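Regulatory protein RecX (Lactobacillus salivarius, PDB 3E3V) probably modulates the activity of the recombinase RecA, this chain holding three consecutive three-helix domains of the longer protein. Local coordinates at residues A[88-93]-A[105-110]. Numbering follows the deposited sequence.
Sequences VIKLNL and DALILY
I89 on helix 86-94 meets L107 and Y110 with separate branches, and following it outward from the backbone lays out most of this contact. Its CB already lies 4.1 Å from L107 CD2. There the chain forks. The short branch, CG2, packs against L107, 3.8 Å from the same CD2. The long branch diverges from it: chi1 of -69° sets CG1 beside the backbone N and opposite the carbonyl carbon, and chi2 of 167° stretches CD1 out to the Y110 ring. CD1 arrives at the ring's edge, near its plane, 3.7 Å from Y110 CD2 and almost as close to Y110 CE2.

L107 forks in turn. While CD2 faces I89, its other methyl, CD1, takes the next residue of the helix, coming to 3.6 Å from K90 CB, with the two side chains roughly perpendicular. The segments belong to the second of RecX's three-helix domains, of the helix-turn-helix clan, and the contact sets helix 86-94 against L107 of helix 100-107 and against the type I turn from L107 to Y110; Y110 N donates a hydrogen bond to L107 O at 2.8 Å within that turn. K90 gives L107 mainly the base of its aliphatic chain; further out the lysine leads away, and its NZ forms a salt bridge with D100 on helix 100-107. Y110 is buried, and its side chain also touches M79 of helix 67-81, Q115 and K118 of helix 112-129, and F151.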
loop_
_atom_site.group_PDB
_atom_site.type_symbol
_atom_site.label_atom_id
_atom_site.label_comp_id
_atom_site.label_asym_id
_atom_site.label_seq_id
_atom_site.Cartn_x
_atom_site.Cartn_y
_atom_site.Cartn_z
ATOM N N VAL A 88 -7.443 0.080 -2.473
ATOM C CA VAL A 88 -7.223 -0.243 -1.071
ATOM C C VAL A 88 -5.735 -0.084 -0.762
ATOM O O VAL A 88 -5.356 0.403 0.303
ATOM C CB VAL A 88 -7.703 -1.683 -0.731
ATOM C CG1 VAL A 88 -7.307 -2.046 0.699
ATOM C CG2 VAL A 88 -9.241 -1.754 -0.851
ATOM N N ILE A 89 -4.888 -0.476 -1.699
ATOM C CA ILE A 89 -3.447 -0.341 -1.496
ATOM C C ILE A 89 -3.144 1.139 -1.251
ATOM O O ILE A 89 -2.349 1.491 -0.380
ATOM C CB ILE A 89 -2.665 -0.862 -2.735
ATOM C CG1 ILE A 89 -2.832 -2.390 -2.831
ATOM C CG2 ILE A 89 -1.184 -0.499 -2.632
ATOM C CD1 ILE A 89 -2.378 -3.009 -4.154
ATOM N N LYS A 90 -3.818 2.001 -2.004
ATOM C CA LYS A 90 -3.621 3.437 -1.894
ATOM C C LYS A 90 -4.062 4.013 -0.553
ATOM O O LYS A 90 -3.351 4.822 0.036
ATOM C CB LYS A 90 -4.345 4.173 -3.034
ATOM C CG LYS A 90 -4.036 5.684 -3.071
ATOM C CD LYS A 90 -4.913 6.447 -4.080
ATOM C CE LYS A 90 -4.605 7.944 -4.060
ATOM N NZ LYS A 90 -4.721 8.530 -2.678
ATOM N N LEU A 91 -5.237 3.617 -0.072
ATOM C CA LEU A 91 -5.695 4.129 1.206
ATOM C C LEU A 91 -4.815 3.584 2.326
ATOM O O LEU A 91 -4.667 4.225 3.360
ATOM C CB LEU A 91 -7.175 3.792 1.446
ATOM C CG LEU A 91 -7.674 2.395 1.810
ATOM C CD1 LEU A 91 -7.412 2.090 3.287
ATOM C CD2 LEU A 91 -9.178 2.338 1.538
ATOM N N ASN A 92 -4.219 2.408 2.135
ATOM C CA ASN A 92 -3.330 1.874 3.169
ATOM C C ASN A 92 -2.102 2.780 3.204
ATOM O O ASN A 92 -1.612 3.158 4.277
ATOM C CB ASN A 92 -2.920 0.423 2.872
ATOM C CG ASN A 92 -4.055 -0.559 3.098
ATOM O OD1 ASN A 92 -4.979 -0.284 3.846
ATOM N ND2 ASN A 92 -3.982 -1.710 2.454
ATOM N N LEU A 93 -1.613 3.133 2.021
ATOM C CA LEU A 93 -0.470 4.034 1.897
ATOM C C LEU A 93 -0.798 5.394 2.526
ATOM O O LEU A 93 0.034 5.973 3.232
ATOM C CB LEU A 93 -0.099 4.215 0.419
ATOM C CG LEU A 93 0.576 2.985 -0.205
ATOM C CD1 LEU A 93 0.598 3.082 -1.725
ATOM C CD2 LEU A 93 1.984 2.884 0.351
ATOM N N ASP A 105 2.376 7.260 -8.056
ATOM C CA ASP A 105 3.541 6.880 -8.845
ATOM C C ASP A 105 3.861 5.415 -8.589
ATOM O O ASP A 105 4.127 4.646 -9.510
ATOM C CB ASP A 105 4.765 7.707 -8.457
ATOM C CG ASP A 105 4.754 9.090 -9.065
ATOM O OD1 ASP A 105 3.951 9.335 -9.997
ATOM O OD2 ASP A 105 5.563 9.929 -8.615
ATOM N N ALA A 106 3.837 5.039 -7.318
ATOM C CA ALA A 106 4.142 3.681 -6.932
ATOM C C ALA A 106 3.156 2.660 -7.487
ATOM O O ALA A 106 3.549 1.558 -7.890
ATOM C CB ALA A 106 4.206 3.587 -5.413
ATOM N N LEU A 107 1.878 3.024 -7.521
ATOM C CA LEU A 107 0.848 2.111 -8.004
ATOM C C LEU A 107 0.974 1.786 -9.477
ATOM O O LEU A 107 0.376 0.830 -9.971
ATOM C CB LEU A 107 -0.543 2.665 -7.663
ATOM C CG LEU A 107 -0.930 2.303 -6.217
ATOM C CD1 LEU A 107 -2.106 3.149 -5.718
ATOM C CD2 LEU A 107 -1.263 0.804 -6.180
ATOM N N ILE A 108 1.782 2.570 -10.174
ATOM C CA ILE A 108 2.018 2.331 -11.585
ATOM C C ILE A 108 2.601 0.930 -11.772
ATOM O O ILE A 108 2.479 0.339 -12.844
ATOM C CB ILE A 108 3.006 3.361 -12.161
ATOM C CG1 ILE A 108 2.412 4.771 -12.041
ATOM C CG2 ILE A 108 3.333 3.012 -13.593
ATOM C CD1 ILE A 108 1.078 4.942 -12.730
ATOM N N LEU A 109 3.233 0.396 -10.728
ATOM C CA LEU A 109 3.818 -0.942 -10.813
ATOM C C LEU A 109 2.749 -2.024 -10.890
ATOM O O LEU A 109 3.007 -3.121 -11.387
ATOM C CB LEU A 109 4.736 -1.213 -9.614
ATOM C CG LEU A 109 5.976 -0.326 -9.471
ATOM C CD1 LEU A 109 6.613 -0.554 -8.098
ATOM C CD2 LEU A 109 6.972 -0.630 -10.604
ATOM N N TYR A 110 1.548 -1.725 -10.402
ATOM C CA TYR A 110 0.475 -2.717 -10.447
ATOM C C TYR A 110 -0.237 -2.568 -11.785
ATOM O O TYR A 110 -1.323 -2.003 -11.866
ATOM C CB TYR A 110 -0.512 -2.513 -9.286
ATOM C CG TYR A 110 -1.224 -3.784 -8.878
ATOM C CD1 TYR A 110 -1.120 -4.934 -9.654
ATOM C CD2 TYR A 110 -1.976 -3.842 -7.711
ATOM C CE1 TYR A 110 -1.730 -6.102 -9.286
ATOM C CE2 TYR A 110 -2.601 -5.016 -7.331
ATOM C CZ TYR A 110 -2.475 -6.147 -8.121
ATOM O OH TYR A 110 -3.085 -7.331 -7.752
#